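Local coordinates for acetyl xylan esterase (Metagenome, PDB 6XYC), which removes both acetyl and feruloyl groups from complex natural xylans as a bifunctional carbohydrate esterase of the alpha/beta-hydrolase fold, at residues Y46-A49 with W50-N54. Numbering follows the deposited sequence.
With AES (4-(2-aminoethyl)benzenesulfonyl fluoride), chain B.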
ATOM      1  N   TYR A  46       5.846  -2.081   3.353  1.00 22.41           N
ATOM      2  CA  TYR A  46       6.420  -1.408   4.510  1.00 22.42           C
ATOM      3  C   TYR A  46       6.274   0.106   4.390  1.00 23.58           C
ATOM      4  O   TYR A  46       6.081   0.660   3.301  1.00 20.04           O
ATOM      5  CB  TYR A  46       7.906  -1.747   4.646  1.00 23.45           C
ATOM      6  CG  TYR A  46       8.704  -1.495   3.380  1.00 21.27           C
ATOM      7  CD1 TYR A  46       9.052  -2.548   2.540  1.00 23.19           C
ATOM      8  CD2 TYR A  46       9.098  -0.211   3.006  1.00 21.86           C
ATOM      9  CE1 TYR A  46       9.766  -2.333   1.377  1.00 22.56           C
ATOM     10  CE2 TYR A  46       9.826   0.012   1.842  1.00 23.61           C
ATOM     11  CZ  TYR A  46      10.148  -1.055   1.027  1.00 23.36           C
ATOM     12  OH  TYR A  46      10.863  -0.850  -0.129  1.00 25.09           O
ATOM     13  N   GLY A  47       6.388   0.774   5.532  1.00 24.29           N
ATOM     14  CA  GLY A  47       6.527   2.216   5.584  1.00 23.16           C
ATOM     15  C   GLY A  47       7.975   2.621   5.785  1.00 22.39           C
ATOM     16  O   GLY A  47       8.741   1.947   6.474  1.00 21.45           O
ATOM     17  N   SER A  48       8.343   3.742   5.170  1.00 20.12           N
ATOM     18  CA  SER A  48       9.733   4.185   5.179  1.00 22.89           C
ATOM     19  C   SER A  48       9.893   5.612   4.676  1.00 23.88           C
ATOM     20  O   SER A  48      10.992   6.002   4.270  1.00 20.02           O
ATOM     21  CB  SER A  48      10.583   3.265   4.304  1.00 22.86           C
ATOM     22  OG  SER A  48      10.320   3.510   2.926  1.00 23.74           O
ATOM     23  N   ALA A  49       8.813   6.399   4.698  1.00 21.48           N
ATOM     24  CA  ALA A  49       8.812   7.725   4.080  1.00 22.86           C
ATOM     25  C   ALA A  49       9.307   7.644   2.635  1.00 23.15           C
ATOM     26  O   ALA A  49       9.947   8.566   2.126  1.00 21.52           O
ATOM     27  CB  ALA A  49       9.649   8.717   4.890  1.00 24.02           C
ATOM     28  N   TRP A  50       9.025   6.511   1.980  1.00 20.76           N
ATOM     29  CA  TRP A  50       9.404   6.198   0.601  1.00 23.27           C
ATOM     30  C   TRP A  50      10.909   6.006   0.412  1.00 22.24           C
ATOM     31  O   TRP A  50      11.361   5.824  -0.728  1.00 22.58           O
ATOM     32  CB  TRP A  50       8.906   7.266  -0.385  1.00 21.54           C
ATOM     33  CG  TRP A  50       7.408   7.424  -0.382  1.00 22.58           C
ATOM     34  CD1 TRP A  50       6.491   6.534  -0.857  1.00 24.75           C
ATOM     35  CD2 TRP A  50       6.664   8.537   0.124  1.00 21.37           C
ATOM     36  NE1 TRP A  50       5.219   7.017  -0.670  1.00 23.34           N
ATOM     37  CE2 TRP A  50       5.297   8.248  -0.073  1.00 24.05           C
ATOM     38  CE3 TRP A  50       7.017   9.747   0.728  1.00 22.63           C
ATOM     39  CZ2 TRP A  50       4.286   9.127   0.310  1.00 23.82           C
ATOM     40  CZ3 TRP A  50       6.013  10.617   1.105  1.00 23.39           C
ATOM     41  CH2 TRP A  50       4.665  10.302   0.901  1.00 24.45           C
ATOM     42  N   PHE A  51      11.696   6.004   1.497  1.00 20.10           N
ATOM     43  CA  PHE A  51      13.149   5.991   1.355  1.00 21.30           C
ATOM     44  C   PHE A  51      13.724   4.584   1.207  1.00 22.93           C
ATOM     45  O   PHE A  51      14.808   4.427   0.634  1.00 25.31           O
ATOM     46  CB  PHE A  51      13.833   6.658   2.557  1.00 23.85           C
ATOM     47  CG  PHE A  51      13.750   8.162   2.571  1.00 26.78           C
ATOM     48  CD1 PHE A  51      13.949   8.904   1.419  1.00 30.08           C
ATOM     49  CD2 PHE A  51      13.479   8.827   3.760  1.00 27.24           C
ATOM     50  CE1 PHE A  51      13.869  10.287   1.440  1.00 29.43           C
ATOM     51  CE2 PHE A  51      13.396  10.207   3.795  1.00 28.17           C
ATOM     52  CZ  PHE A  51      13.600  10.940   2.634  1.00 27.85           C
ATOM     53  N   ALA A  52      13.055   3.559   1.727  1.00 20.75           N
ATOM     54  CA  ALA A  52      13.643   2.223   1.780  1.00 22.57           C
ATOM     55  C   ALA A  52      13.287   1.421   0.534  1.00 25.00           C
ATOM     56  O   ALA A  52      12.169   1.512   0.018  1.00 24.30           O
ATOM     57  CB  ALA A  52      13.178   1.475   3.030  1.00 23.02           C
ATOM     58  N   ASN A  53      14.250   0.630   0.055  1.00 24.33           N
ATOM     59  CA  ASN A  53      14.037  -0.240  -1.097  1.00 25.65           C
ATOM     60  C   ASN A  53      14.259  -1.712  -0.766  1.00 26.20           C
ATOM     61  O   ASN A  53      14.332  -2.539  -1.683  1.00 23.81           O
ATOM     62  CB  ASN A  53      14.951   0.178  -2.260  1.00 23.63           C
ATOM     63  CG  ASN A  53      16.435  -0.000  -1.947  1.00 26.14           C
ATOM     64  OD1 ASN A  53      16.808  -0.557  -0.915  1.00 24.35           O
ATOM     65  ND2 ASN A  53      17.283   0.479  -2.848  1.00 29.39           N
ATOM     66  N   ASN A  54      14.345  -2.066   0.525  1.00 23.85           N
ATOM     67  CA  ASN A  54      14.769  -3.410   0.904  1.00 28.04           C
ATOM     68  C   ASN A  54      14.118  -3.908   2.192  1.00 26.90           C
ATOM     69  O   ASN A  54      14.643  -4.844   2.809  1.00 28.88           O
ATOM     70  CB  ASN A  54      16.296  -3.443   1.077  1.00 33.33           C
ATOM     71  CG  ASN A  54      16.777  -2.451   2.103  1.00 43.71           C
ATOM     72  OD1 ASN A  54      15.997  -1.653   2.618  1.00 29.32           O
ATOM     73  ND2 ASN A  54      18.061  -2.485   2.402  1.00 59.81           N
TER
HETATM   74  C3  AES B 701       6.997  10.644   7.247  1.00 36.99           C
HETATM   75  C2  AES B 701       6.704   9.338   7.505  1.00 40.03           C
HETATM   76  C1  AES B 701       6.035   8.606   6.573  1.00 28.39           C
HETATM   77  S   AES B 701       5.738   6.940   6.954  1.00 28.32           S
HETATM   78  O1S AES B 701       6.375   6.065   5.935  1.00 25.03           O
HETATM   79  O2S AES B 701       6.515   6.578   8.135  1.00 28.77           O
HETATM   80  C6  AES B 701       5.642   9.138   5.387  1.00 36.78           C
HETATM   81  C5  AES B 701       5.935  10.460   5.124  1.00 40.82           C
HETATM   82  C4  AES B 701       6.618  11.208   6.055  1.00 49.44           C
HETATM   83  C7  AES B 701       6.945  12.714   5.779  1.00 42.50           C
HETATM   84  C8  AES B 701       5.646  13.496   5.461  1.00 35.40           C
HETATM   85  N8  AES B 701       5.955  14.883   5.571  1.00 34.80           N
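The phenol oxygen of Tyr46 is gripped twice: OH donates to Ala52 O at 2.7 Å and is also hydrogen-bonded to the backbone N of His79. The loop it braces follows strand 39-45 of the alpha/beta-hydrolase sheet and bends through a type I' turn, Ser48 to Phe51, closed by a nearly straight bond from Phe51 N to Ser48 O (2.9 Å). Ala52 O lies at the edge of the Tyr46 ring, near its plane, but the hydroxyl reaches it from above the carbonyl plane, 51° out. With CG set between the backbone N and the carbonyl carbon (chi1 53°), the Tyr46 ring runs back across the loop, and its CE2 rests 3.8 Å from Ala52 CB. A phenylalanine here would probably keep much of that packing but leave Ala52 O and His79 N without their shared partner.

Just past the turn, Ser48 OG accepts Ala52 N at 3.0 Å, and Ser48 CB and Ala52 CB are pressed together at 3.4 Å. Ala49 O sits over one face of the Phe51 ring.

The turn presents its backbone to the inhibitor, as an oxyanion hole would: Ala49 N donates to AES O1S at 2.8 Å, and Ser122 N also binds AES. Beside the ligand, the Trp50 ring meets that of His125 with the planes about 80° apart and brings Trp50 CZ3 to 4.0 Å from AES C5.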